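Local coordinates for protein probable 3-hydroxybutyryl-CoA dehydrogenase (PDB 3MOG) that catalyses the NAD-dependent oxidation of 3-hydroxyadipyl-CoA to 3-oxoadipyl-CoA in the breakdown of phenylacetate, at residues Asp318-Ile323 with Arg366-Tyr371. Residues are numbered along the deposited sequence; the frame is centred on the assembly and turned at random.
Sequences DDVLLI and RKAIYY
Ala368 faces strand 320-323 from helix 366-371, and its methyl meets two side chains of the strand. Val320 CG1 and Leu322 CD1 each come to 4.4 Å from Ala368 CB. The backbones are nearest here, with 6.8 Å between the CA atoms of Leu322 and Ala368. Leu322 has CG anti to the backbone N (chi1 178°), which carries its branched end out to the helix. Leu322 CD2 reaches the edge of the Tyr371 ring, near its plane, 4.1 Å from Tyr371 CD1. Val320, Leu322 and Ala368 are buried, and all three also touch Val342 of the adjoining parallel strand 341-345. Tyr371 also touches Ile317 of strand 314-317 and Val307 and Lys309 of strand 307-309. The helix packs on a mixed beta sheet and belongs to the reduced Rossmann-fold domain of the family. The axes of the two short segments come within 9.3 Å of each other, with 49° between their N-to-C directions. The other end of the contact is polar and more open. Here Lys367 meets Asp318 at the turn that leads into the strand. The lysine chain is extended beyond CG, and it crosses the aspartate side chain at about a right angle. Lys367 NZ donates a hydrogen bond of 2.9 Å to Asp318 OD2, part of a salt bridge. It comes to the anti side of that oxygen, 24° out of the carboxylate plane. Asp318 OD1 accepts from the backbone N of Met305 and of Lys306, so the carboxylate is held from both oxygens. A methionine in place of Lys367 would probably leave Asp318 OD2 without its charged mate and the helix without this ionic tie to the turn before the strand. Asp319 is exposed, and its OD1 stays 4.3 Å from Lys367 NZ, too far for a salt bridge.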
# COMPACT_ATOMS: atom_id res chain seq x y z
N ASP C 318 -12.68 -30.21 -34.50
CA ASP C 318 -12.75 -29.64 -35.85
C ASP C 318 -11.78 -28.46 -36.01
O ASP C 318 -10.58 -28.67 -36.15
CB ASP C 318 -14.20 -29.31 -36.27
CG ASP C 318 -15.06 -30.57 -36.47
OD1 ASP C 318 -14.51 -31.64 -36.77
OD2 ASP C 318 -16.29 -30.48 -36.33
N ASP C 319 -12.30 -27.23 -35.98
CA ASP C 319 -11.44 -26.03 -36.01
C ASP C 319 -11.33 -25.31 -34.65
O ASP C 319 -10.51 -24.40 -34.50
CB ASP C 319 -11.89 -25.05 -37.10
CG ASP C 319 -13.35 -24.64 -36.96
OD1 ASP C 319 -14.14 -25.42 -36.39
OD2 ASP C 319 -13.69 -23.54 -37.43
N VAL C 320 -12.14 -25.74 -33.68
CA VAL C 320 -12.16 -25.16 -32.33
C VAL C 320 -11.03 -25.70 -31.47
O VAL C 320 -10.88 -26.92 -31.32
CB VAL C 320 -13.47 -25.50 -31.58
CG1 VAL C 320 -13.63 -24.62 -30.34
CG2 VAL C 320 -14.65 -25.38 -32.51
N LEU C 321 -10.24 -24.80 -30.90
CA LEU C 321 -9.32 -25.18 -29.84
C LEU C 321 -10.03 -25.06 -28.50
O LEU C 321 -10.51 -23.98 -28.14
CB LEU C 321 -8.04 -24.34 -29.86
CG LEU C 321 -7.09 -24.48 -31.05
CD1 LEU C 321 -5.79 -23.75 -30.78
CD2 LEU C 321 -6.79 -25.93 -31.40
N LEU C 322 -10.13 -26.18 -27.81
CA LEU C 322 -10.58 -26.22 -26.43
C LEU C 322 -9.32 -26.27 -25.56
O LEU C 322 -8.59 -27.27 -25.58
CB LEU C 322 -11.46 -27.44 -26.17
CG LEU C 322 -11.95 -27.61 -24.73
CD1 LEU C 322 -12.93 -26.51 -24.37
CD2 LEU C 322 -12.56 -28.98 -24.49
N ILE C 323 -9.07 -25.18 -24.84
CA ILE C 323 -7.80 -24.97 -24.16
C ILE C 323 -8.04 -24.79 -22.67
O ILE C 323 -8.83 -23.93 -22.26
CB ILE C 323 -7.00 -23.78 -24.75
CG1 ILE C 323 -6.79 -23.97 -26.27
CG2 ILE C 323 -5.65 -23.61 -24.06
CD1 ILE C 323 -6.13 -22.79 -27.00
N ARG C 366 -20.82 -24.59 -29.48
CA ARG C 366 -21.68 -25.76 -29.29
C ARG C 366 -20.96 -27.08 -29.51
O ARG C 366 -21.17 -28.02 -28.74
CB ARG C 366 -22.97 -25.66 -30.13
CG ARG C 366 -24.03 -24.76 -29.50
CD ARG C 366 -25.34 -24.75 -30.26
NE ARG C 366 -26.40 -24.07 -29.51
CZ ARG C 366 -26.65 -22.76 -29.54
NH1 ARG C 366 -25.92 -21.95 -30.30
NH2 ARG C 366 -27.64 -22.26 -28.81
N LYS C 367 -20.10 -27.16 -30.52
CA LYS C 367 -19.24 -28.35 -30.71
C LYS C 367 -18.43 -28.71 -29.46
O LYS C 367 -18.37 -29.89 -29.05
CB LYS C 367 -18.28 -28.18 -31.90
CG LYS C 367 -18.94 -28.29 -33.27
CD LYS C 367 -17.93 -27.98 -34.37
CE LYS C 367 -18.56 -28.08 -35.75
NZ LYS C 367 -17.54 -27.97 -36.84
N ALA C 368 -17.82 -27.69 -28.84
CA ALA C 368 -17.03 -27.86 -27.62
C ALA C 368 -17.90 -28.24 -26.43
O ALA C 368 -17.50 -29.07 -25.62
CB ALA C 368 -16.23 -26.60 -27.33
N ILE C 369 -19.09 -27.63 -26.32
CA ILE C 369 -20.02 -27.94 -25.23
C ILE C 369 -20.49 -29.39 -25.33
O ILE C 369 -20.53 -30.11 -24.32
CB ILE C 369 -21.24 -26.96 -25.18
CG1 ILE C 369 -20.78 -25.53 -24.87
CG2 ILE C 369 -22.30 -27.41 -24.15
CD1 ILE C 369 -21.87 -24.46 -25.00
N TYR C 370 -20.82 -29.81 -26.56
CA TYR C 370 -21.25 -31.19 -26.84
C TYR C 370 -20.18 -32.19 -26.40
O TYR C 370 -20.46 -33.10 -25.63
CB TYR C 370 -21.60 -31.39 -28.33
CG TYR C 370 -21.95 -32.84 -28.68
CD1 TYR C 370 -23.24 -33.35 -28.46
CD2 TYR C 370 -20.98 -33.71 -29.20
CE1 TYR C 370 -23.56 -34.68 -28.75
CE2 TYR C 370 -21.29 -35.04 -29.50
CZ TYR C 370 -22.57 -35.52 -29.27
OH TYR C 370 -22.86 -36.83 -29.57
N TYR C 371 -18.96 -32.00 -26.90
CA TYR C 371 -17.83 -32.86 -26.57
C TYR C 371 -17.67 -33.08 -25.07
O TYR C 371 -17.44 -34.21 -24.62
CB TYR C 371 -16.52 -32.29 -27.15
CG TYR C 371 -15.29 -33.02 -26.66
CD1 TYR C 371 -14.42 -32.43 -25.74
CD2 TYR C 371 -15.01 -34.32 -27.10
CE1 TYR C 371 -13.29 -33.11 -25.28
CE2 TYR C 371 -13.89 -35.01 -26.65
CZ TYR C 371 -13.03 -34.39 -25.75
OH TYR C 371 -11.92 -35.07 -25.31